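Telomerase reverse transcriptase (Takifugu rubripes, PDB 4LMO) adds simple sequence repeats to chromosome ends by copying a template in the telomerase RNA, which it binds partly through the RNA-binding domain present in this chain. Local coordinates at residues 70-73 against 74-78; 42-46 against 47-51; 122-125 against 126-129. All blocks are in the same frame, centred on the assembly; numbering follows the deposited sequence.

Contact 1: residues 70-73 against 74-78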
ATOM      1  N   PHE A  70     -14.043   2.188  17.979  1.00 37.34           N
ATOM      2  CA  PHE A  70     -14.838   0.960  17.963  1.00 38.63           C
ATOM      3  C   PHE A  70     -15.872   0.973  16.838  1.00 38.65           C
ATOM      4  O   PHE A  70     -16.131  -0.054  16.216  1.00 39.21           O
ATOM      5  CB  PHE A  70     -15.532   0.719  19.311  1.00 40.16           C
ATOM      6  CG  PHE A  70     -16.384  -0.522  19.338  1.00 41.53           C
ATOM      7  CD1 PHE A  70     -17.774  -0.431  19.312  1.00 42.46           C
ATOM      8  CD2 PHE A  70     -15.796  -1.786  19.362  1.00 41.85           C
ATOM      9  CE1 PHE A  70     -18.560  -1.576  19.325  1.00 43.53           C
ATOM     10  CE2 PHE A  70     -16.576  -2.932  19.374  1.00 42.82           C
ATOM     11  CZ  PHE A  70     -17.959  -2.826  19.356  1.00 43.85           C
ATOM     12  N   ASN A  71     -16.455   2.140  16.581  1.00 38.48           N
ATOM     13  CA  ASN A  71     -17.448   2.284  15.521  1.00 38.49           C
ATOM     14  C   ASN A  71     -16.870   2.171  14.109  1.00 37.72           C
ATOM     15  O   ASN A  71     -17.616   1.989  13.146  1.00 39.08           O
ATOM     16  CB  ASN A  71     -18.226   3.589  15.690  1.00 38.84           C
ATOM     17  CG  ASN A  71     -19.134   3.574  16.908  1.00 40.02           C
ATOM     18  OD1 ASN A  71     -19.261   4.576  17.608  1.00 40.35           O
ATOM     19  ND2 ASN A  71     -19.771   2.432  17.168  1.00 40.66           N
ATOM     20  N   MET A  72     -15.546   2.262  14.000  1.00 35.95           N
ATOM     21  CA  MET A  72     -14.848   2.150  12.719  1.00 34.77           C
ATOM     22  C   MET A  72     -14.579   0.696  12.328  1.00 34.62           C
ATOM     23  O   MET A  72     -14.245   0.414  11.175  1.00 34.43           O
ATOM     24  CB  MET A  72     -13.518   2.911  12.757  1.00 33.54           C
ATOM     25  CG  MET A  72     -13.606   4.373  13.167  1.00 33.07           C
ATOM     26  SD  MET A  72     -11.955   5.085  13.308  1.00 32.28           S
ATOM     27  CE  MET A  72     -12.316   6.649  14.107  1.00 32.53           C
ATOM     28  N   VAL A  73     -14.716  -0.215  13.290  1.00 35.23           N
ATOM     29  CA  VAL A  73     -14.438  -1.645  13.074  1.00 36.03           C
ATOM     30  C   VAL A  73     -15.095  -2.230  11.812  1.00 36.57           C
ATOM     31  O   VAL A  73     -14.401  -2.855  11.005  1.00 36.14           O
ATOM     32  CB  VAL A  73     -14.759  -2.507  14.327  1.00 36.47           C
ATOM     33  CG1 VAL A  73     -14.672  -3.996  14.011  1.00 37.08           C
ATOM     34  CG2 VAL A  73     -13.816  -2.167  15.471  1.00 35.95           C
ATOM     35  N   PRO A  74     -16.420  -2.015  11.625  1.00 37.51           N
ATOM     36  CA  PRO A  74     -17.101  -2.572  10.450  1.00 38.64           C
ATOM     37  C   PRO A  74     -16.515  -2.101   9.118  1.00 38.67           C
ATOM     38  O   PRO A  74     -16.419  -2.893   8.177  1.00 39.26           O
ATOM     39  CB  PRO A  74     -18.539  -2.063  10.604  1.00 39.25           C
ATOM     40  CG  PRO A  74     -18.706  -1.865  12.071  1.00 39.11           C
ATOM     41  CD  PRO A  74     -17.376  -1.341  12.526  1.00 38.13           C
ATOM     42  N   LEU A  75     -16.125  -0.830   9.052  1.00 38.13           N
ATOM     43  CA  LEU A  75     -15.553  -0.247   7.841  1.00 37.43           C
ATOM     44  C   LEU A  75     -14.184  -0.811   7.504  1.00 36.93           C
ATOM     45  O   LEU A  75     -13.871  -1.050   6.334  1.00 36.44           O
ATOM     46  CB  LEU A  75     -15.459   1.272   7.965  1.00 37.37           C
ATOM     47  CG  LEU A  75     -16.691   2.071   7.550  1.00 38.09           C
ATOM     48  CD1 LEU A  75     -16.448   3.560   7.752  1.00 37.59           C
ATOM     49  CD2 LEU A  75     -17.050   1.764   6.106  1.00 38.33           C
ATOM     50  N   PHE A  76     -13.367  -1.011   8.534  1.00 36.40           N
ATOM     51  CA  PHE A  76     -12.021  -1.533   8.346  1.00 35.89           C
ATOM     52  C   PHE A  76     -12.033  -3.048   8.143  1.00 37.00           C
ATOM     53  O   PHE A  76     -11.154  -3.594   7.469  1.00 37.53           O
ATOM     54  CB  PHE A  76     -11.104  -1.104   9.493  1.00 34.80           C
ATOM     55  CG  PHE A  76     -10.640   0.327   9.390  1.00 33.65           C
ATOM     56  CD1 PHE A  76      -9.436   0.639   8.766  1.00 32.46           C
ATOM     57  CD2 PHE A  76     -11.412   1.366   9.906  1.00 33.47           C
ATOM     58  CE1 PHE A  76      -9.007   1.953   8.662  1.00 31.67           C
ATOM     59  CE2 PHE A  76     -10.987   2.685   9.805  1.00 32.93           C
ATOM     60  CZ  PHE A  76      -9.783   2.978   9.184  1.00 31.94           C
ATOM     61  N   SER A  77     -13.039  -3.716   8.711  1.00 37.49           N
ATOM     62  CA  SER A  77     -13.299  -5.124   8.424  1.00 38.40           C
ATOM     63  C   SER A  77     -13.666  -5.280   6.953  1.00 38.55           C
ATOM     64  O   SER A  77     -13.214  -6.214   6.290  1.00 38.69           O
ATOM     65  CB  SER A  77     -14.435  -5.659   9.298  1.00 39.02           C
ATOM     66  OG  SER A  77     -14.124  -5.541  10.673  1.00 39.62           O
ATOM     67  N   GLN A  78     -14.482  -4.349   6.461  1.00 38.57           N
ATOM     68  CA  GLN A  78     -14.880  -4.290   5.058  1.00 39.05           C
ATOM     69  C   GLN A  78     -13.662  -4.110   4.151  1.00 37.83           C
ATOM     70  O   GLN A  78     -13.528  -4.803   3.139  1.00 37.81           O
ATOM     71  CB  GLN A  78     -15.879  -3.150   4.843  1.00 40.02           C
ATOM     72  CG  GLN A  78     -16.554  -3.138   3.479  1.00 41.84           C
ATOM     73  CD  GLN A  78     -17.334  -1.861   3.215  1.00 43.40           C
ATOM     74  OE1 GLN A  78     -17.550  -1.481   2.063  1.00 44.50           O
ATOM     75  NE2 GLN A  78     -17.763  -1.188   4.282  1.00 43.78           N
TER
HETATM   76  O   HOH W   1     -17.844   1.293  10.417  1.00 41.14           O

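Contact 2: residues 42-46 against 47-51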
ATOM      1  N   ASP A  42      -7.768  -5.225  14.417  1.00 38.71           N
ATOM      2  CA  ASP A  42      -6.312  -5.298  14.291  1.00 37.34           C
ATOM      3  C   ASP A  42      -5.774  -4.169  13.410  1.00 35.22           C
ATOM      4  O   ASP A  42      -4.773  -3.535  13.753  1.00 33.79           O
ATOM      5  CB  ASP A  42      -5.873  -6.657  13.728  1.00 38.36           C
ATOM      6  CG  ASP A  42      -6.276  -7.825  14.615  1.00 40.00           C
ATOM      7  OD1 ASP A  42      -6.081  -7.752  15.849  1.00 40.70           O
ATOM      8  OD2 ASP A  42      -6.779  -8.828  14.071  1.00 41.30           O
ATOM      9  N   LEU A  43      -6.449  -3.919  12.289  1.00 34.00           N
ATOM     10  CA  LEU A  43      -6.040  -2.869  11.354  1.00 32.86           C
ATOM     11  C   LEU A  43      -6.120  -1.476  11.970  1.00 31.74           C
ATOM     12  O   LEU A  43      -5.220  -0.659  11.776  1.00 30.83           O
ATOM     13  CB  LEU A  43      -6.843  -2.934  10.046  1.00 32.75           C
ATOM     14  CG  LEU A  43      -6.397  -1.971   8.935  1.00 32.30           C
ATOM     15  CD1 LEU A  43      -4.930  -2.165   8.570  1.00 31.93           C
ATOM     16  CD2 LEU A  43      -7.277  -2.109   7.705  1.00 32.87           C
ATOM     17  N   ILE A  44      -7.191  -1.216  12.716  1.00 31.78           N
ATOM     18  CA  ILE A  44      -7.343   0.044  13.452  1.00 31.39           C
ATOM     19  C   ILE A  44      -6.148   0.286  14.384  1.00 30.90           C
ATOM     20  O   ILE A  44      -5.660   1.412  14.504  1.00 30.73           O
ATOM     21  CB  ILE A  44      -8.687   0.091  14.215  1.00 32.08           C
ATOM     22  CG1 ILE A  44      -9.843   0.170  13.212  1.00 32.25           C
ATOM     23  CG2 ILE A  44      -8.729   1.263  15.193  1.00 31.78           C
ATOM     24  CD1 ILE A  44     -11.218  -0.000  13.818  1.00 32.76           C
ATOM     25  N   ARG A  45      -5.673  -0.787  15.013  1.00 30.92           N
ATOM     26  CA  ARG A  45      -4.480  -0.756  15.859  1.00 31.11           C
ATOM     27  C   ARG A  45      -3.222  -0.361  15.086  1.00 30.26           C
ATOM     28  O   ARG A  45      -2.449   0.484  15.539  1.00 30.38           O
ATOM     29  CB  ARG A  45      -4.274  -2.121  16.523  1.00 32.28           C
ATOM     30  CG  ARG A  45      -5.253  -2.417  17.641  1.00 33.59           C
ATOM     31  CD  ARG A  45      -4.742  -1.809  18.932  1.00 34.63           C
ATOM     32  NE  ARG A  45      -5.820  -1.421  19.824  1.00 35.12           N
ATOM     33  CZ  ARG A  45      -5.652  -0.742  20.950  1.00 35.57           C
ATOM     34  NH1 ARG A  45      -4.441  -0.363  21.340  1.00 35.58           N
ATOM     35  NH2 ARG A  45      -6.707  -0.438  21.689  1.00 36.56           N
ATOM     36  N   ILE A  46      -3.033  -0.981  13.922  1.00 29.23           N
ATOM     37  CA  ILE A  46      -1.894  -0.709  13.048  1.00 28.38           C
ATOM     38  C   ILE A  46      -1.913   0.728  12.528  1.00 27.66           C
ATOM     39  O   ILE A  46      -0.871   1.378  12.451  1.00 27.95           O
ATOM     40  CB  ILE A  46      -1.846  -1.705  11.861  1.00 28.27           C
ATOM     41  CG1 ILE A  46      -1.720  -3.145  12.375  1.00 28.71           C
ATOM     42  CG2 ILE A  46      -0.700  -1.372  10.909  1.00 27.37           C
ATOM     43  CD1 ILE A  46      -2.040  -4.213  11.347  1.00 28.85           C
ATOM     44  N   VAL A  47      -3.101   1.221  12.187  1.00 27.29           N
ATOM     45  CA  VAL A  47      -3.245   2.547  11.588  1.00 26.84           C
ATOM     46  C   VAL A  47      -3.189   3.679  12.620  1.00 26.96           C
ATOM     47  O   VAL A  47      -2.541   4.700  12.380  1.00 27.17           O
ATOM     48  CB  VAL A  47      -4.530   2.651  10.729  1.00 26.76           C
ATOM     49  CG1 VAL A  47      -4.674   4.038  10.112  1.00 26.16           C
ATOM     50  CG2 VAL A  47      -4.526   1.590   9.636  1.00 26.74           C
ATOM     51  N   PHE A  48      -3.841   3.492  13.767  1.00 27.23           N
ATOM     52  CA  PHE A  48      -4.049   4.601  14.708  1.00 27.70           C
ATOM     53  C   PHE A  48      -3.361   4.495  16.065  1.00 28.75           C
ATOM     54  O   PHE A  48      -3.188   5.512  16.740  1.00 29.19           O
ATOM     55  CB  PHE A  48      -5.547   4.844  14.931  1.00 27.00           C
ATOM     56  CG  PHE A  48      -6.307   5.145  13.675  1.00 26.33           C
ATOM     57  CD1 PHE A  48      -6.122   6.351  13.000  1.00 25.75           C
ATOM     58  CD2 PHE A  48      -7.222   4.229  13.170  1.00 26.20           C
ATOM     59  CE1 PHE A  48      -6.826   6.629  11.837  1.00 25.24           C
ATOM     60  CE2 PHE A  48      -7.931   4.505  12.008  1.00 26.09           C
ATOM     61  CZ  PHE A  48      -7.732   5.707  11.343  1.00 25.66           C
ATOM     62  N   PHE A  49      -2.978   3.284  16.469  1.00 29.52           N
ATOM     63  CA  PHE A  49      -2.478   3.057  17.828  1.00 30.11           C
ATOM     64  C   PHE A  49      -1.017   2.592  17.873  1.00 30.76           C
ATOM     65  O   PHE A  49      -0.105   3.425  17.838  1.00 31.01           O
ATOM     66  CB  PHE A  49      -3.418   2.121  18.603  1.00 30.83           C
ATOM     67  CG  PHE A  49      -4.800   2.690  18.817  1.00 31.05           C
ATOM     68  CD1 PHE A  49      -5.097   3.428  19.962  1.00 31.23           C
ATOM     69  CD2 PHE A  49      -5.804   2.498  17.869  1.00 31.06           C
ATOM     70  CE1 PHE A  49      -6.365   3.957  20.158  1.00 31.62           C
ATOM     71  CE2 PHE A  49      -7.075   3.027  18.060  1.00 31.74           C
ATOM     72  CZ  PHE A  49      -7.355   3.758  19.207  1.00 31.60           C
ATOM     73  N   GLU A  50      -0.793   1.281  17.943  1.00 31.11           N
ATOM     74  CA  GLU A  50       0.561   0.733  18.086  1.00 31.48           C
ATOM     75  C   GLU A  50       1.448   0.875  16.849  1.00 30.98           C
ATOM     76  O   GLU A  50       2.668   1.000  16.972  1.00 31.07           O
ATOM     77  CB  GLU A  50       0.521  -0.737  18.515  1.00 32.35           C
ATOM     78  CG  GLU A  50       0.257  -0.955  19.997  1.00 33.44           C
ATOM     79  CD  GLU A  50      -1.220  -1.042  20.333  1.00 34.25           C
ATOM     80  OE1 GLU A  50      -2.056  -0.795  19.441  1.00 34.08           O
ATOM     81  OE2 GLU A  50      -1.552  -1.359  21.494  1.00 35.27           O
ATOM     82  N   GLY A  51       0.838   0.856  15.667  1.00 30.20           N
ATOM     83  CA  GLY A  51       1.591   0.815  14.417  1.00 29.77           C
ATOM     84  C   GLY A  51       1.742  -0.612  13.927  1.00 29.97           C
ATOM     85  O   GLY A  51       1.056  -1.510  14.417  1.00 30.39           O
TER

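Contact 3: residues 122-125 against 126-129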
ATOM      1  N   VAL A 122       2.230   2.584 -13.029  1.00 28.54           N
ATOM      2  CA  VAL A 122       2.261   2.219 -11.616  1.00 28.31           C
ATOM      3  C   VAL A 122       1.158   2.969 -10.867  1.00 28.57           C
ATOM      4  O   VAL A 122       0.562   2.435  -9.925  1.00 28.88           O
ATOM      5  CB  VAL A 122       3.651   2.475 -10.992  1.00 27.65           C
ATOM      6  CG1 VAL A 122       3.627   2.258  -9.484  1.00 27.28           C
ATOM      7  CG2 VAL A 122       4.691   1.573 -11.641  1.00 27.38           C
ATOM      8  N   TYR A 123       0.871   4.193 -11.305  1.00 28.73           N
ATOM      9  CA  TYR A 123      -0.275   4.932 -10.780  1.00 28.79           C
ATOM     10  C   TYR A 123      -1.608   4.237 -11.082  1.00 28.90           C
ATOM     11  O   TYR A 123      -2.438   4.084 -10.188  1.00 29.05           O
ATOM     12  CB  TYR A 123      -0.301   6.383 -11.275  1.00 29.07           C
ATOM     13  CG  TYR A 123      -1.609   7.074 -10.963  1.00 29.30           C
ATOM     14  CD1 TYR A 123      -1.917   7.468  -9.660  1.00 29.34           C
ATOM     15  CD2 TYR A 123      -2.552   7.303 -11.964  1.00 29.93           C
ATOM     16  CE1 TYR A 123      -3.123   8.085  -9.364  1.00 29.68           C
ATOM     17  CE2 TYR A 123      -3.763   7.917 -11.679  1.00 30.53           C
ATOM     18  CZ  TYR A 123      -4.043   8.305 -10.378  1.00 30.37           C
ATOM     19  OH  TYR A 123      -5.242   8.917 -10.093  1.00 30.82           O
ATOM     20  N   LEU A 124      -1.816   3.834 -12.335  1.00 28.59           N
ATOM     21  CA  LEU A 124      -3.081   3.216 -12.737  1.00 28.48           C
ATOM     22  C   LEU A 124      -3.379   1.955 -11.923  1.00 28.09           C
ATOM     23  O   LEU A 124      -4.497   1.773 -11.440  1.00 28.32           O
ATOM     24  CB  LEU A 124      -3.101   2.918 -14.242  1.00 28.80           C
ATOM     25  CG  LEU A 124      -3.090   4.114 -15.200  1.00 29.09           C
ATOM     26  CD1 LEU A 124      -2.814   3.653 -16.625  1.00 29.38           C
ATOM     27  CD2 LEU A 124      -4.387   4.912 -15.127  1.00 29.05           C
ATOM     28  N   PHE A 125      -2.369   1.101 -11.766  1.00 27.69           N
ATOM     29  CA  PHE A 125      -2.469  -0.081 -10.910  1.00 27.65           C
ATOM     30  C   PHE A 125      -2.826   0.283  -9.468  1.00 27.39           C
ATOM     31  O   PHE A 125      -3.773  -0.261  -8.901  1.00 27.31           O
ATOM     32  CB  PHE A 125      -1.171  -0.894 -10.936  1.00 26.95           C
ATOM     33  CG  PHE A 125      -1.052  -1.883  -9.807  1.00 26.62           C
ATOM     34  CD1 PHE A 125      -1.876  -3.007  -9.755  1.00 26.81           C
ATOM     35  CD2 PHE A 125      -0.125  -1.686  -8.786  1.00 25.72           C
ATOM     36  CE1 PHE A 125      -1.773  -3.912  -8.711  1.00 26.85           C
ATOM     37  CE2 PHE A 125      -0.016  -2.591  -7.743  1.00 25.54           C
ATOM     38  CZ  PHE A 125      -0.838  -3.708  -7.708  1.00 26.22           C
ATOM     39  N   VAL A 126      -2.061   1.202  -8.887  1.00 27.61           N
ATOM     40  CA  VAL A 126      -2.286   1.651  -7.513  1.00 28.00           C
ATOM     41  C   VAL A 126      -3.651   2.329  -7.363  1.00 28.95           C
ATOM     42  O   VAL A 126      -4.318   2.177  -6.335  1.00 29.02           O
ATOM     43  CB  VAL A 126      -1.122   2.551  -7.027  1.00 27.49           C
ATOM     44  CG1 VAL A 126      -1.601   3.644  -6.080  1.00 27.62           C
ATOM     45  CG2 VAL A 126      -0.038   1.701  -6.380  1.00 26.75           C
ATOM     46  N   ARG A 127      -4.066   3.051  -8.405  1.00 29.99           N
ATOM     47  CA  ARG A 127      -5.365   3.722  -8.433  1.00 31.08           C
ATOM     48  C   ARG A 127      -6.512   2.718  -8.407  1.00 31.72           C
ATOM     49  O   ARG A 127      -7.481   2.900  -7.668  1.00 32.12           O
ATOM     50  CB  ARG A 127      -5.488   4.613  -9.671  1.00 31.64           C
ATOM     51  CG  ARG A 127      -6.644   5.598  -9.614  1.00 32.50           C
ATOM     52  CD  ARG A 127      -7.001   6.121 -10.993  1.00 33.45           C
ATOM     53  NE  ARG A 127      -7.695   5.114 -11.795  1.00 34.98           N
ATOM     54  CZ  ARG A 127      -7.932   5.220 -13.101  1.00 35.71           C
ATOM     55  NH1 ARG A 127      -7.528   6.290 -13.778  1.00 36.03           N
ATOM     56  NH2 ARG A 127      -8.573   4.250 -13.735  1.00 35.98           N
ATOM     57  N   GLU A 128      -6.395   1.666  -9.220  1.00 32.34           N
ATOM     58  CA  GLU A 128      -7.409   0.612  -9.280  1.00 33.35           C
ATOM     59  C   GLU A 128      -7.487  -0.172  -7.974  1.00 33.02           C
ATOM     60  O   GLU A 128      -8.568  -0.607  -7.569  1.00 34.13           O
ATOM     61  CB  GLU A 128      -7.153  -0.342 -10.455  1.00 34.61           C
ATOM     62  CG  GLU A 128      -7.351   0.270 -11.839  1.00 35.41           C
ATOM     63  CD  GLU A 128      -8.691   0.965 -12.006  1.00 36.44           C
ATOM     64  OE1 GLU A 128      -9.726   0.409 -11.584  1.00 37.62           O
ATOM     65  OE2 GLU A 128      -8.712   2.078 -12.567  1.00 36.87           O
ATOM     66  N   CYS A 129      -6.337  -0.350  -7.326  1.00 31.94           N
ATOM     67  CA  CYS A 129      -6.272  -0.988  -6.017  1.00 31.35           C
ATOM     68  C   CYS A 129      -7.009  -0.173  -4.954  1.00 31.06           C
ATOM     69  O   CYS A 129      -7.747  -0.734  -4.143  1.00 31.08           O
ATOM     70  CB  CYS A 129      -4.820  -1.220  -5.600  1.00 31.18           C
ATOM     71  SG  CYS A 129      -3.980  -2.508  -6.545  1.00 32.07           S
TER
HETATM   72  O   HOH W   2      -7.000   9.145 -12.194  1.00 36.20           O

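Contact 1: residues 70-73 against 74-78
Met72 and Val73 each offer a backbone carbonyl to the residue four places on, and these two hydrogen bonds begin the regular pattern of helix 73-85. Phe76 N reaches Met72 O at 3.1 Å with a near-straight N-H (158°), and Ser77 N reaches Val73 O at 2.8 Å. The second acceptor is gripped twice, because Ser77 OG also donates to Val73 O, at 2.7 Å. With OG turned beside its own backbone N (chi1 -60°), the hydroxyl comes back over the preceding turn and meets the oxygen from 49° above the carbonyl plane. Leu75 N is held more loosely, by weak bonds to Met72 O and to a water that itself donates to Asn71 O at 2.8 Å.

Pro74 makes no such bond: its N lies 3.3 Å from Met72 O but, as a proline nitrogen inside the chain, has no N-H to donate. Its ring packs instead, CD coming 3.4 Å from Asn71 O and also lying against Val73 CB.

Met72 and Phe76 give the buried part of the apolar packing. Met72 CB touches the CD2 side of the Phe76 ring at 3.9 Å, and Met72 O lies in the ring plane, at that same edge. Beyond these residues, Ile44 of helix 40-48 meets both side chains, and Trp180 lies against Met72.

The arrangement is a type I beta turn, Phe70 to Val73, running directly into the first turn of an alpha helix, with proline placed where its missing N-H costs no helical bond. The turn starts at Phe70, the last residue of 65-70, a range that probably interacts with the RNA template, as in related telomerases.

Contact 2: residues 42-46 against 47-51
At the C-terminal end of helix 40-48, Arg45 reaches forward to Phe49 and Glu50. Arg45 O accepts Phe49 N at 3.0 Å, and a weak, longer bond from Gly51 N follows as the chain leaves the helix. Beside it, Ile46 and Gly51 exchange two CA-H...O contacts, Gly51 CA to Ile46 O being 3.2 Å.

The Arg45 chain bends about its CB-CG bond (chi2 -85°), which lays the guanidinium over one face of Phe49 as a cation-pi stack: CZ stands 4.4 Å from the ring centroid, and the two planes are 22° apart. In the guanidinium plane, NH1 donates almost straight (171°) to the syn side of Glu50 OE1 at 3.1 Å, and a weak bond to OE2 completes the salt bridge. Ile44 CG2 lies against both Phe48 CD2 and Phe49 CE2, the latter at 3.8 Å. Outside the two segments, Arg45 NH2 bonds to Pro62 O, Glu50 OE2 accepts from Arg60 N, and Phe69 meets Phe49 edge-to-face.

Held by a ring over its face and by acceptors at NH1 and NH2, the buried guanidinium has little freedom to turn, and its charge is probably balanced by Glu50.

Contact 3: residues 122-125 against 126-129
From Val122 to Cys129 the backbone is regular alpha helix, each carbonyl of residues 122-125 accepting the N-H four places on, as in Val126 N to Val122 O at 3.1 Å. This is the middle of helix 119-133, in the telomerase RNA-binding domain, and its two flanks differ. On one, Tyr123 and Arg127 meet: Arg127 CB stands 4.2 Å from the centroid of the Tyr123 ring in a CH-pi contact, and CD passes 3.4 Å from OH. The guanidinium is turned nearly perpendicular to the ring (89°), and is also salt-bridged to Glu128 OE2 next to it. Leu124 CD2 sits over a guanidinium face, 3.7 Å from NH1. A water lies 2.7 Å from Tyr123 OH and takes a weak bond from Arg127 NH1.

The other flank is apolar and buried, packing on Leu92 of helix 88-93 and on Cys220 and Leu216 of helix 191-220. Here Phe125 swings its CG away from its own amide (chi1 164°), carrying the ring along the helix to Cys129, whose sulfur rests over the ring face. Replacement by alanine would probably leave Cys129 SG without its aromatic partner and open a gap beside Leu92 and Cys220. The sulfur is offset toward the ring's rim, with Cys129 SG 3.4 Å from Phe125 CE1.

Contacts 1 and 2 belong to one packed unit, whereas contact 3 lies about 24 Å from each, centre to centre. Helices 40-48 and 73-85 meet directly: Ile44 CD1 reaches Val73 N at 3.5 Å, and Phe76 CZ reaches Phe48 CE2 at 3.7 Å. Contact 2 is the buried member, with a buried arginine paired to a partly exposed glutamate at a helix end; contact 1, a helix start, is partly exposed and relies on backbone, hydroxyl and water bonds. Contact 3, mid-helix, divides its chemistry between a partly exposed arginine-tyrosine flank that carries a water and a sulfur-aromatic one. Contacts 2 and 3, on opposite sides of the chain's centre, both pack on the long helix 191-220, at different places along it.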